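Local coordinates for methyltransferase small domain-containing protein (Thermoplasma acidophilum, PDB 1NE2) that is of unknown function but probably works as a transferase of the S-adenosylmethionine-dependent methyltransferase class, at residues A37-I42 against E168-T173; G68-L71 against S76-A79; W114-P119 against R129-K134. All coordinates share one frame; numbering follows the deposited sequence.

All three contacts reach one mixed sheet, and their centres lie about 17 to 18 Å apart. Contact 1 spans the longest stretch of chain; contacts 2 and 3 follow one another inside the loop it closes. Helices 34-46 and 64-71 meet where Leu41 CD1 of contact 1 lies 3.5 Å from Gly68 CA of contact 2. Ile115, on the strand of contact 3, reaches both: its CG2 is 3.6 Å from Phe40 CE2, and its CD1 is 3.6 Å from Ser69 OG. Contact 2 belongs to the beta-alpha-beta unit that holds the glycine-rich turn with Gly61 and Gly63, and contact 3 includes the Asn-Pro-Pro sequence at 117-119; in relatives such elements serve cofactor and substrate binding, as they probably do here.

Contact 1 of 3, residues A37-I42 against E168-T173; sequences AAYFLI and EKVYIT
Tyr39 and Glu168 both carry CG anti to the backbone N (chi1 177° and 180°), and these torsions send the two side chains at each other from opposite directions. Glu168 stays extended beyond CG as well, which gives its carboxylate the length to reach the phenol from the strand. The phenol donates: Tyr39 OH bonds to Glu168 OE2 at 2.5 Å, a short hydrogen bond that uses the syn lone pair, on the side of the other carboxylate oxygen. OE2 sits at the edge of the ring and in its plane, while the carboxylate as a whole is turned 75° from that plane. Tyrosine suits the place because a rigid ring carries its hydroxyl well clear of the helix, and glutamate because it offers a strong acceptor on a long stem. Beside this polar link, Val170 CG1 comes obliquely to within 4.4 Å of Tyr39 CE2, a light apolar touch from a branched residue at home in a strand. Glu168 OE1 also lies near Glu43 OE2, so the like charges would probably raise the proton affinity of the pair, and the tyrosine hydroxyl may offset part of that cost. Helix 34-46 packs its other sides on helices 6-14 and 64-71. Strand 162-173 is the outermost strand at its end of the sheet in this chain, and pairs with strand 187-197 through Glu168 with Ile192 and Val170 with Ala190.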
ATOM      1  N   ALA B  37      10.991  16.956  -8.834  1.00 13.95           N
ATOM      2  CA  ALA B  37      10.173  15.821  -8.422  1.00 14.37           C
ATOM      3  C   ALA B  37      10.290  14.683  -9.427  1.00 15.46           C
ATOM      4  O   ALA B  37      10.437  13.519  -9.044  1.00 13.75           O
ATOM      5  CB  ALA B  37       8.717  16.243  -8.280  1.00 15.86           C
ATOM      6  N   ALA B  38      10.210  15.019 -10.712  1.00 14.10           N
ATOM      7  CA  ALA B  38      10.325  14.014 -11.763  1.00 14.75           C
ATOM      8  C   ALA B  38      11.709  13.358 -11.728  1.00 14.49           C
ATOM      9  O   ALA B  38      11.819  12.143 -11.846  1.00 15.17           O
ATOM     10  CB  ALA B  38      10.072  14.652 -13.129  1.00 14.47           C
ATOM     11  N   TYR B  39      12.761  14.161 -11.558  1.00 16.42           N
ATOM     12  CA  TYR B  39      14.123  13.625 -11.508  1.00 15.75           C
ATOM     13  C   TYR B  39      14.261  12.607 -10.378  1.00 14.88           C
ATOM     14  O   TYR B  39      14.754  11.488 -10.575  1.00 14.56           O
ATOM     15  CB  TYR B  39      15.134  14.749 -11.276  1.00 16.68           C
ATOM     16  CG  TYR B  39      16.561  14.259 -11.153  1.00 17.18           C
ATOM     17  CD1 TYR B  39      17.298  13.917 -12.284  1.00 18.10           C
ATOM     18  CD2 TYR B  39      17.171  14.124  -9.905  1.00 15.69           C
ATOM     19  CE1 TYR B  39      18.608  13.453 -12.182  1.00 20.66           C
ATOM     20  CE2 TYR B  39      18.484  13.657  -9.794  1.00 20.53           C
ATOM     21  CZ  TYR B  39      19.194  13.325 -10.938  1.00 20.90           C
ATOM     22  OH  TYR B  39      20.489  12.858 -10.844  1.00 20.89           O
ATOM     23  N   PHE B  40      13.832  13.020  -9.190  1.00 13.04           N
ATOM     24  CA  PHE B  40      13.892  12.198  -7.986  1.00 14.90           C
ATOM     25  C   PHE B  40      13.135  10.884  -8.171  1.00 15.64           C
ATOM     26  O   PHE B  40      13.679   9.805  -7.905  1.00 14.93           O
ATOM     27  CB  PHE B  40      13.313  13.015  -6.820  1.00 13.15           C
ATOM     28  CG  PHE B  40      13.213  12.278  -5.513  1.00 14.99           C
ATOM     29  CD1 PHE B  40      14.331  11.686  -4.928  1.00 16.78           C
ATOM     30  CD2 PHE B  40      12.004  12.258  -4.821  1.00 16.53           C
ATOM     31  CE1 PHE B  40      14.245  11.090  -3.664  1.00 16.53           C
ATOM     32  CE2 PHE B  40      11.904  11.669  -3.564  1.00 17.64           C
ATOM     33  CZ  PHE B  40      13.032  11.083  -2.979  1.00 16.94           C
ATOM     34  N   LEU B  41      11.894  10.972  -8.647  1.00 14.78           N
ATOM     35  CA  LEU B  41      11.067   9.778  -8.857  1.00 14.84           C
ATOM     36  C   LEU B  41      11.617   8.826  -9.918  1.00 13.87           C
ATOM     37  O   LEU B  41      11.544   7.610  -9.750  1.00 14.58           O
ATOM     38  CB  LEU B  41       9.630  10.174  -9.211  1.00 15.03           C
ATOM     39  CG  LEU B  41       8.831  10.851  -8.087  1.00 16.44           C
ATOM     40  CD1 LEU B  41       7.462  11.261  -8.631  1.00 15.48           C
ATOM     41  CD2 LEU B  41       8.663   9.903  -6.903  1.00 15.44           C
ATOM     42  N   ILE B  42      12.169   9.360 -11.002  1.00 14.72           N
ATOM     43  CA  ILE B  42      12.719   8.490 -12.033  1.00 15.98           C
ATOM     44  C   ILE B  42      13.908   7.696 -11.479  1.00 16.88           C
ATOM     45  O   ILE B  42      14.116   6.536 -11.848  1.00 14.78           O
ATOM     46  CB  ILE B  42      13.132   9.287 -13.295  1.00 16.55           C
ATOM     47  CG1 ILE B  42      11.887   9.869 -13.969  1.00 19.68           C
ATOM     48  CG2 ILE B  42      13.896   8.381 -14.263  1.00 19.00           C
ATOM     49  CD1 ILE B  42      10.808   8.839 -14.281  1.00 18.78           C
ATOM     50  N   GLU B 168      23.060  11.971  -2.877  1.00 19.61           N
ATOM     51  CA  GLU B 168      23.311  12.833  -4.011  1.00 18.40           C
ATOM     52  C   GLU B 168      23.010  14.308  -3.808  1.00 17.87           C
ATOM     53  O   GLU B 168      21.961  14.678  -3.278  1.00 17.94           O
ATOM     54  CB  GLU B 168      22.499  12.296  -5.187  1.00 17.93           C
ATOM     55  CG  GLU B 168      22.636  13.077  -6.471  1.00 20.60           C
ATOM     56  CD  GLU B 168      21.707  12.553  -7.540  1.00 23.21           C
ATOM     57  OE1 GLU B 168      21.036  11.528  -7.293  1.00 24.33           O
ATOM     58  OE2 GLU B 168      21.647  13.157  -8.625  1.00 20.96           O
ATOM     59  N   LYS B 169      23.935  15.151  -4.253  1.00 19.28           N
ATOM     60  CA  LYS B 169      23.756  16.587  -4.135  1.00 21.93           C
ATOM     61  C   LYS B 169      22.942  17.094  -5.324  1.00 21.81           C
ATOM     62  O   LYS B 169      23.239  16.773  -6.473  1.00 21.24           O
ATOM     63  CB  LYS B 169      25.119  17.287  -4.104  1.00 25.58           C
ATOM     64  CG  LYS B 169      25.039  18.802  -4.010  1.00 32.83           C
ATOM     65  CD  LYS B 169      26.422  19.444  -4.028  1.00 39.72           C
ATOM     66  CE  LYS B 169      27.124  19.220  -5.361  1.00 41.77           C
ATOM     67  NZ  LYS B 169      28.446  19.911  -5.423  1.00 45.61           N
ATOM     68  N   VAL B 170      21.904  17.865  -5.036  1.00 22.71           N
ATOM     69  CA  VAL B 170      21.060  18.446  -6.073  1.00 25.53           C
ATOM     70  C   VAL B 170      20.896  19.914  -5.711  1.00 24.97           C
ATOM     71  O   VAL B 170      20.797  20.266  -4.537  1.00 23.07           O
ATOM     72  CB  VAL B 170      19.671  17.761  -6.147  1.00 29.81           C
ATOM     73  CG1 VAL B 170      19.833  16.299  -6.521  1.00 32.09           C
ATOM     74  CG2 VAL B 170      18.956  17.883  -4.827  1.00 32.07           C
ATOM     75  N   TYR B 171      20.890  20.778  -6.715  1.00 21.97           N
ATOM     76  CA  TYR B 171      20.756  22.196  -6.437  1.00 26.34           C
ATOM     77  C   TYR B 171      19.340  22.699  -6.617  1.00 25.39           C
ATOM     78  O   TYR B 171      18.636  22.313  -7.555  1.00 27.21           O
ATOM     79  CB  TYR B 171      21.732  22.990  -7.306  1.00 29.77           C
ATOM     80  CG  TYR B 171      23.166  22.822  -6.865  1.00 32.49           C
ATOM     81  CD1 TYR B 171      23.652  23.502  -5.749  1.00 36.75           C
ATOM     82  CD2 TYR B 171      24.025  21.950  -7.530  1.00 36.93           C
ATOM     83  CE1 TYR B 171      24.955  23.317  -5.303  1.00 40.24           C
ATOM     84  CE2 TYR B 171      25.337  21.756  -7.089  1.00 39.45           C
ATOM     85  CZ  TYR B 171      25.792  22.443  -5.977  1.00 41.16           C
ATOM     86  OH  TYR B 171      27.082  22.259  -5.532  1.00 45.81           O
ATOM     87  N   ILE B 172      18.925  23.546  -5.683  1.00 27.06           N
ATOM     88  CA  ILE B 172      17.597  24.143  -5.690  1.00 25.11           C
ATOM     89  C   ILE B 172      17.778  25.653  -5.745  1.00 24.65           C
ATOM     90  O   ILE B 172      18.636  26.203  -5.057  1.00 23.56           O
ATOM     91  CB  ILE B 172      16.817  23.776  -4.408  1.00 27.38           C
ATOM     92  CG1 ILE B 172      16.588  22.264  -4.362  1.00 30.22           C
ATOM     93  CG2 ILE B 172      15.484  24.518  -4.365  1.00 26.46           C
ATOM     94  CD1 ILE B 172      15.779  21.728  -5.538  1.00 28.26           C
ATOM     95  N   THR B 173      16.976  26.322  -6.564  1.00 24.26           N
ATOM     96  CA  THR B 173      17.085  27.770  -6.687  1.00 23.92           C
ATOM     97  C   THR B 173      16.509  28.527  -5.498  1.00 22.54           C
ATOM     98  O   THR B 173      15.498  28.132  -4.928  1.00 23.52           O
ATOM     99  CB  THR B 173      16.370  28.269  -7.965  1.00 25.20           C
ATOM    100  OG1 THR B 173      17.105  27.841  -9.118  1.00 25.26           O
ATOM    101  CG2 THR B 173      16.263  29.795  -7.968  1.00 27.59           C
TER

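Contact 2 of 3, residues G68-L71 against S76-A79; sequences GSYL and SVTA
The Tyr70 ring presents its edge to strand 76-79, with Val77 CG2 close to the ring plane. The methyl's nearer partners, however, are the backbone N and the CB of Tyr70: Val77 CG2 lies 3.8 Å from Tyr70 N and 4.1 Å from Tyr70 CB. Val77 CG2 also reaches Ser69 CB, at 4.2 Å, and so rests against the helix surface where two successive residues meet. This branch is directed there because CG2 stands anti to the carbonyl carbon of Val77, while CG1 is anti to the backbone N (chi1 -176°). Valine suits the spot: it is compact enough for helix and strand to approach, with Tyr70 CA 6.3 Å from Val77 CA. Ser69 is small, and its OG bonds to Leu65 O one turn back, which satisfies the hydroxyl within the helix and leaves CB for apolar packing. Along the strand, Ser76 and Thr78 face the second subunit, where Thr78 OG1 bonds to Ser76 OG of that chain. Helix 64-71 and strand 76-81 complete a beta-alpha-beta crossover begun by strand 54-58. It belongs to the Rossmann-like methyltransferase fold, whose first strand runs into a glycine-rich turn, here Gly61 and Gly63, that probably helps bind the cofactor.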
ATOM      1  N   GLY B  68       3.041  11.184  -8.761  1.00 14.41           N
ATOM      2  CA  GLY B  68       4.106  10.778  -9.663  1.00 14.06           C
ATOM      3  C   GLY B  68       4.393   9.288  -9.590  1.00 15.56           C
ATOM      4  O   GLY B  68       4.653   8.637 -10.612  1.00 14.01           O
ATOM      5  N   SER B  69       4.369   8.742  -8.377  1.00 16.56           N
ATOM      6  CA  SER B  69       4.618   7.317  -8.192  1.00 14.57           C
ATOM      7  C   SER B  69       3.515   6.534  -8.878  1.00 15.81           C
ATOM      8  O   SER B  69       3.770   5.511  -9.498  1.00 15.81           O
ATOM      9  CB  SER B  69       4.651   6.960  -6.704  1.00 14.81           C
ATOM     10  OG  SER B  69       5.742   7.592  -6.060  1.00 13.19           O
ATOM     11  N   TYR B  70       2.287   7.029  -8.759  1.00 14.02           N
ATOM     12  CA  TYR B  70       1.132   6.384  -9.378  1.00 14.98           C
ATOM     13  C   TYR B  70       1.277   6.446 -10.897  1.00 13.25           C
ATOM     14  O   TYR B  70       1.033   5.459 -11.601  1.00 16.65           O
ATOM     15  CB  TYR B  70      -0.144   7.105  -8.943  1.00 16.50           C
ATOM     16  CG  TYR B  70      -1.415   6.516  -9.502  1.00 23.55           C
ATOM     17  CD1 TYR B  70      -1.916   5.304  -9.028  1.00 28.60           C
ATOM     18  CD2 TYR B  70      -2.132   7.187 -10.492  1.00 29.53           C
ATOM     19  CE1 TYR B  70      -3.113   4.774  -9.529  1.00 32.56           C
ATOM     20  CE2 TYR B  70      -3.320   6.669 -10.996  1.00 32.93           C
ATOM     21  CZ  TYR B  70      -3.805   5.469 -10.511  1.00 32.87           C
ATOM     22  OH  TYR B  70      -4.997   4.979 -11.000  1.00 38.01           O
ATOM     23  N   LEU B  71       1.674   7.607 -11.402  1.00 14.88           N
ATOM     24  CA  LEU B  71       1.858   7.784 -12.839  1.00 15.14           C
ATOM     25  C   LEU B  71       2.974   6.895 -13.387  1.00 17.35           C
ATOM     26  O   LEU B  71       2.958   6.533 -14.564  1.00 17.01           O
ATOM     27  CB  LEU B  71       2.148   9.253 -13.156  1.00 16.51           C
ATOM     28  CG  LEU B  71       0.966  10.179 -12.855  1.00 22.24           C
ATOM     29  CD1 LEU B  71       1.425  11.631 -12.822  1.00 24.43           C
ATOM     30  CD2 LEU B  71      -0.111   9.969 -13.904  1.00 25.04           C
ATOM     31  N   SER B  76       0.502   0.044  -5.916  1.00 16.85           N
ATOM     32  CA  SER B  76      -0.398   0.707  -4.980  1.00 17.27           C
ATOM     33  C   SER B  76       0.344   1.889  -4.391  1.00 17.94           C
ATOM     34  O   SER B  76       1.554   1.822  -4.171  1.00 18.44           O
ATOM     35  CB  SER B  76      -0.843  -0.258  -3.872  1.00 20.98           C
ATOM     36  OG  SER B  76       0.261  -0.885  -3.253  1.00 32.51           O
ATOM     37  N   VAL B  77      -0.372   2.986  -4.165  1.00 15.58           N
ATOM     38  CA  VAL B  77       0.251   4.168  -3.595  1.00 14.39           C
ATOM     39  C   VAL B  77      -0.601   4.685  -2.446  1.00 15.47           C
ATOM     40  O   VAL B  77      -1.811   4.866  -2.580  1.00 16.21           O
ATOM     41  CB  VAL B  77       0.410   5.308  -4.631  1.00 14.14           C
ATOM     42  CG1 VAL B  77       1.146   6.479  -3.991  1.00 13.36           C
ATOM     43  CG2 VAL B  77       1.180   4.813  -5.861  1.00 14.23           C
ATOM     44  N   THR B  78       0.042   4.904  -1.309  1.00 14.81           N
ATOM     45  CA  THR B  78      -0.641   5.421  -0.137  1.00 14.53           C
ATOM     46  C   THR B  78       0.131   6.687   0.220  1.00 14.31           C
ATOM     47  O   THR B  78       1.345   6.746   0.045  1.00 14.75           O
ATOM     48  CB  THR B  78      -0.611   4.378   1.000  1.00 16.87           C
ATOM     49  OG1 THR B  78      -1.462   3.277   0.640  1.00 16.20           O
ATOM     50  CG2 THR B  78      -1.076   4.981   2.316  1.00 14.97           C
ATOM     51  N   ALA B  79      -0.565   7.717   0.676  1.00 14.03           N
ATOM     52  CA  ALA B  79       0.113   8.966   1.002  1.00 13.02           C
ATOM     53  C   ALA B  79      -0.621   9.655   2.134  1.00 16.11           C
ATOM     54  O   ALA B  79      -1.844   9.629   2.181  1.00 19.14           O
ATOM     55  CB  ALA B  79       0.151   9.873  -0.231  1.00 15.72           C
TER

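Contact 3 of 3, residues W114-P119 against R129-K134; sequences WIMNPP and RAFIDK
Trp114 sends its indole from the strand to the helix, where Phe131 and Lys134 receive it. With CG anti to the backbone N (chi1 171°), CB and the five-membered ring stay near the sheet, and the six-membered ring does the touching. CE2 comes first, 4.1 Å from Phe131 O. CZ2 then lies 3.6 Å from the same carbonyl oxygen, met obliquely, and 4.3 Å from Phe131 CD2. At the far end CH2 meets Lys134 CG at 3.4 Å, with CZ3 only slightly farther from that methylene, and the lysine's carbonyl carbon lies over one ring face. The lysine chain crosses the indole at about a right angle, and its bends at chi2 and chi3 help take the amine away to Ile107 O. Its methylenes thus serve as an apolar surface while the charged end has a separate polar partner. Met116, modelled as selenomethionine, takes the crowded position at CG (chi1 66°) and, after an extended chi2, bends at chi3; its CE arrives 3.4 Å from Phe131 CB and 3.8 Å from Phe131 CD2. Large, flat or flexible residues suit a separation this wide: the axes of strand 114-116 and helix 129-134 approach no closer than 10.3 Å and run nearly antiparallel, at 164°. Strand 111-116 lies between strands 54-58 and 142-147, and helix 126-138 is the crossover to the latter. Val104 adjoins the helix at Phe131 and Lys134, while Ile132 packs on helix 151-161.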
ATOM      1  N   TRP B 114       9.285   3.681   0.816  1.00 11.35           N
ATOM      2  CA  TRP B 114       8.885   4.855   1.596  1.00 12.78           C
ATOM      3  C   TRP B 114       9.562   6.087   1.000  1.00 15.13           C
ATOM      4  O   TRP B 114      10.788   6.108   0.807  1.00 15.28           O
ATOM      5  CB  TRP B 114       9.320   4.692   3.064  1.00 14.88           C
ATOM      6  CG  TRP B 114       9.159   5.913   3.954  1.00 14.87           C
ATOM      7  CD1 TRP B 114       9.913   7.058   3.942  1.00 14.67           C
ATOM      8  CD2 TRP B 114       8.235   6.057   5.042  1.00 13.82           C
ATOM      9  NE1 TRP B 114       9.522   7.896   4.958  1.00 16.81           N
ATOM     10  CE2 TRP B 114       8.496   7.307   5.649  1.00 17.13           C
ATOM     11  CE3 TRP B 114       7.218   5.246   5.563  1.00 16.62           C
ATOM     12  CZ2 TRP B 114       7.776   7.768   6.760  1.00 16.88           C
ATOM     13  CZ3 TRP B 114       6.497   5.707   6.672  1.00 19.00           C
ATOM     14  CH2 TRP B 114       6.786   6.958   7.255  1.00 17.59           C
ATOM     15  N   ILE B 115       8.762   7.110   0.705  1.00 13.63           N
ATOM     16  CA  ILE B 115       9.278   8.357   0.153  1.00 13.93           C
ATOM     17  C   ILE B 115       8.898   9.525   1.051  1.00 16.98           C
ATOM     18  O   ILE B 115       7.775   9.597   1.544  1.00 15.44           O
ATOM     19  CB  ILE B 115       8.700   8.658  -1.243  1.00 16.71           C
ATOM     20  CG1 ILE B 115       9.037   7.523  -2.212  1.00 19.78           C
ATOM     21  CG2 ILE B 115       9.272   9.979  -1.752  1.00 17.92           C
ATOM     22  CD1 ILE B 115       8.272   7.607  -3.546  1.00 16.81           C
HETATM   23  N   MSE B 116       9.838  10.438   1.265  1.00 18.65           N
HETATM   24  CA  MSE B 116       9.580  11.609   2.086  1.00 18.95           C
HETATM   25  C   MSE B 116      10.370  12.814   1.585  1.00 21.98           C
HETATM   26  O   MSE B 116      11.381  12.670   0.895  1.00 18.27           O
HETATM   27  CB  MSE B 116       9.933  11.317   3.547  1.00 19.15           C
HETATM   28  CG  MSE B 116      11.412  11.072   3.789  1.00 23.82           C
HETATM   29 SE   MSE B 116      11.756  10.504   5.607  0.75 36.36          SE
HETATM   30  CE  MSE B 116      11.558  12.181   6.533  1.00 38.52           C
ATOM     31  N   ASN B 117       9.894  14.005   1.935  1.00 21.54           N
ATOM     32  CA  ASN B 117      10.536  15.251   1.536  1.00 27.04           C
ATOM     33  C   ASN B 117      10.611  16.145   2.777  1.00 33.48           C
ATOM     34  O   ASN B 117       9.811  17.069   2.941  1.00 35.88           O
ATOM     35  CB  ASN B 117       9.722  15.921   0.424  1.00 31.52           C
ATOM     36  CG  ASN B 117      10.270  17.281   0.035  1.00 37.98           C
ATOM     37  OD1 ASN B 117      11.469  17.442  -0.192  1.00 42.60           O
ATOM     38  ND2 ASN B 117       9.385  18.268  -0.055  1.00 41.33           N
ATOM     39  N   PRO B 118      11.579  15.858   3.671  1.00 39.03           N
ATOM     40  CA  PRO B 118      11.898  16.518   4.945  1.00 46.03           C
ATOM     41  C   PRO B 118      12.184  18.014   4.884  1.00 51.61           C
ATOM     42  O   PRO B 118      13.105  18.454   4.197  1.00 52.71           O
ATOM     43  CB  PRO B 118      13.123  15.747   5.437  1.00 45.89           C
ATOM     44  CG  PRO B 118      12.956  14.411   4.830  1.00 44.90           C
ATOM     45  CD  PRO B 118      12.506  14.740   3.439  1.00 41.82           C
ATOM     46  N   PRO B 119      11.393  18.816   5.612  1.00 56.92           N
ATOM     47  CA  PRO B 119      11.588  20.270   5.629  1.00 60.54           C
ATOM     48  C   PRO B 119      12.689  20.684   6.609  1.00 64.14           C
ATOM     49  O   PRO B 119      13.372  21.687   6.399  1.00 65.64           O
ATOM     50  CB  PRO B 119      10.218  20.800   6.061  1.00 60.07           C
ATOM     51  CG  PRO B 119       9.268  19.691   5.686  1.00 59.36           C
ATOM     52  CD  PRO B 119      10.046  18.476   6.094  1.00 57.50           C
ATOM     53  N   ARG B 129      12.776  12.890  13.813  1.00 59.50           N
ATOM     54  CA  ARG B 129      13.238  11.526  14.032  1.00 54.45           C
ATOM     55  C   ARG B 129      12.068  10.562  13.892  1.00 50.02           C
ATOM     56  O   ARG B 129      12.253   9.386  13.574  1.00 47.21           O
ATOM     57  CB  ARG B 129      13.853  11.382  15.426  1.00 56.33           C
ATOM     58  CG  ARG B 129      15.065  12.263  15.665  1.00 60.40           C
ATOM     59  CD  ARG B 129      15.757  11.906  16.971  1.00 62.73           C
ATOM     60  NE  ARG B 129      16.919  12.755  17.221  1.00 64.76           N
ATOM     61  CZ  ARG B 129      17.764  12.588  18.233  1.00 66.07           C
ATOM     62  NH1 ARG B 129      17.582  11.597  19.096  1.00 67.00           N
ATOM     63  NH2 ARG B 129      18.791  13.414  18.384  1.00 65.47           N
ATOM     64  N   ALA B 130      10.863  11.073  14.130  1.00 43.80           N
ATOM     65  CA  ALA B 130       9.649  10.274  14.036  1.00 40.39           C
ATOM     66  C   ALA B 130       9.493   9.693  12.635  1.00 36.43           C
ATOM     67  O   ALA B 130       9.150   8.519  12.476  1.00 34.11           O
ATOM     68  CB  ALA B 130       8.433  11.126  14.389  1.00 41.77           C
ATOM     69  N   PHE B 131       9.742  10.517  11.622  1.00 32.38           N
ATOM     70  CA  PHE B 131       9.629  10.061  10.244  1.00 31.40           C
ATOM     71  C   PHE B 131      10.680   9.012   9.921  1.00 29.57           C
ATOM     72  O   PHE B 131      10.390   8.030   9.244  1.00 26.03           O
ATOM     73  CB  PHE B 131       9.756  11.236   9.270  1.00 31.02           C
ATOM     74  CG  PHE B 131       8.453  11.914   8.974  1.00 31.73           C
ATOM     75  CD1 PHE B 131       7.728  12.531   9.987  1.00 33.76           C
ATOM     76  CD2 PHE B 131       7.938  11.917   7.681  1.00 33.96           C
ATOM     77  CE1 PHE B 131       6.501  13.142   9.717  1.00 35.24           C
ATOM     78  CE2 PHE B 131       6.713  12.524   7.400  1.00 33.18           C
ATOM     79  CZ  PHE B 131       5.994  13.137   8.418  1.00 35.59           C
ATOM     80  N   ILE B 132      11.901   9.222  10.400  1.00 27.22           N
ATOM     81  CA  ILE B 132      12.968   8.268  10.145  1.00 27.03           C
ATOM     82  C   ILE B 132      12.626   6.941  10.816  1.00 24.65           C
ATOM     83  O   ILE B 132      12.705   5.881  10.195  1.00 21.71           O
ATOM     84  CB  ILE B 132      14.320   8.785  10.681  1.00 28.52           C
ATOM     85  CG1 ILE B 132      14.649  10.130  10.032  1.00 31.23           C
ATOM     86  CG2 ILE B 132      15.417   7.776  10.376  1.00 30.65           C
ATOM     87  CD1 ILE B 132      15.905  10.789  10.567  1.00 32.48           C
ATOM     88  N   ASP B 133      12.228   7.003  12.083  1.00 23.86           N
ATOM     89  CA  ASP B 133      11.868   5.797  12.821  1.00 23.21           C
ATOM     90  C   ASP B 133      10.728   5.038  12.153  1.00 22.55           C
ATOM     91  O   ASP B 133      10.793   3.818  11.994  1.00 21.07           O
ATOM     92  CB  ASP B 133      11.466   6.149  14.254  1.00 30.29           C
ATOM     93  CG  ASP B 133      12.661   6.440  15.137  1.00 35.35           C
ATOM     94  OD1 ASP B 133      12.452   6.886  16.283  1.00 39.65           O
ATOM     95  OD2 ASP B 133      13.805   6.216  14.689  1.00 37.71           O
ATOM     96  N   LYS B 134       9.683   5.760  11.767  1.00 20.47           N
ATOM     97  CA  LYS B 134       8.540   5.121  11.124  1.00 20.14           C
ATOM     98  C   LYS B 134       8.935   4.481   9.793  1.00 20.68           C
ATOM     99  O   LYS B 134       8.468   3.388   9.457  1.00 20.03           O
ATOM    100  CB  LYS B 134       7.426   6.141  10.890  1.00 19.26           C
ATOM    101  CG  LYS B 134       6.149   5.541  10.298  1.00 22.21           C
ATOM    102  CD  LYS B 134       5.139   5.124  11.362  1.00 33.49           C
ATOM    103  CE  LYS B 134       5.606   3.962  12.217  1.00 33.67           C
ATOM    104  NZ  LYS B 134       4.581   3.617  13.259  1.00 27.01           N
TER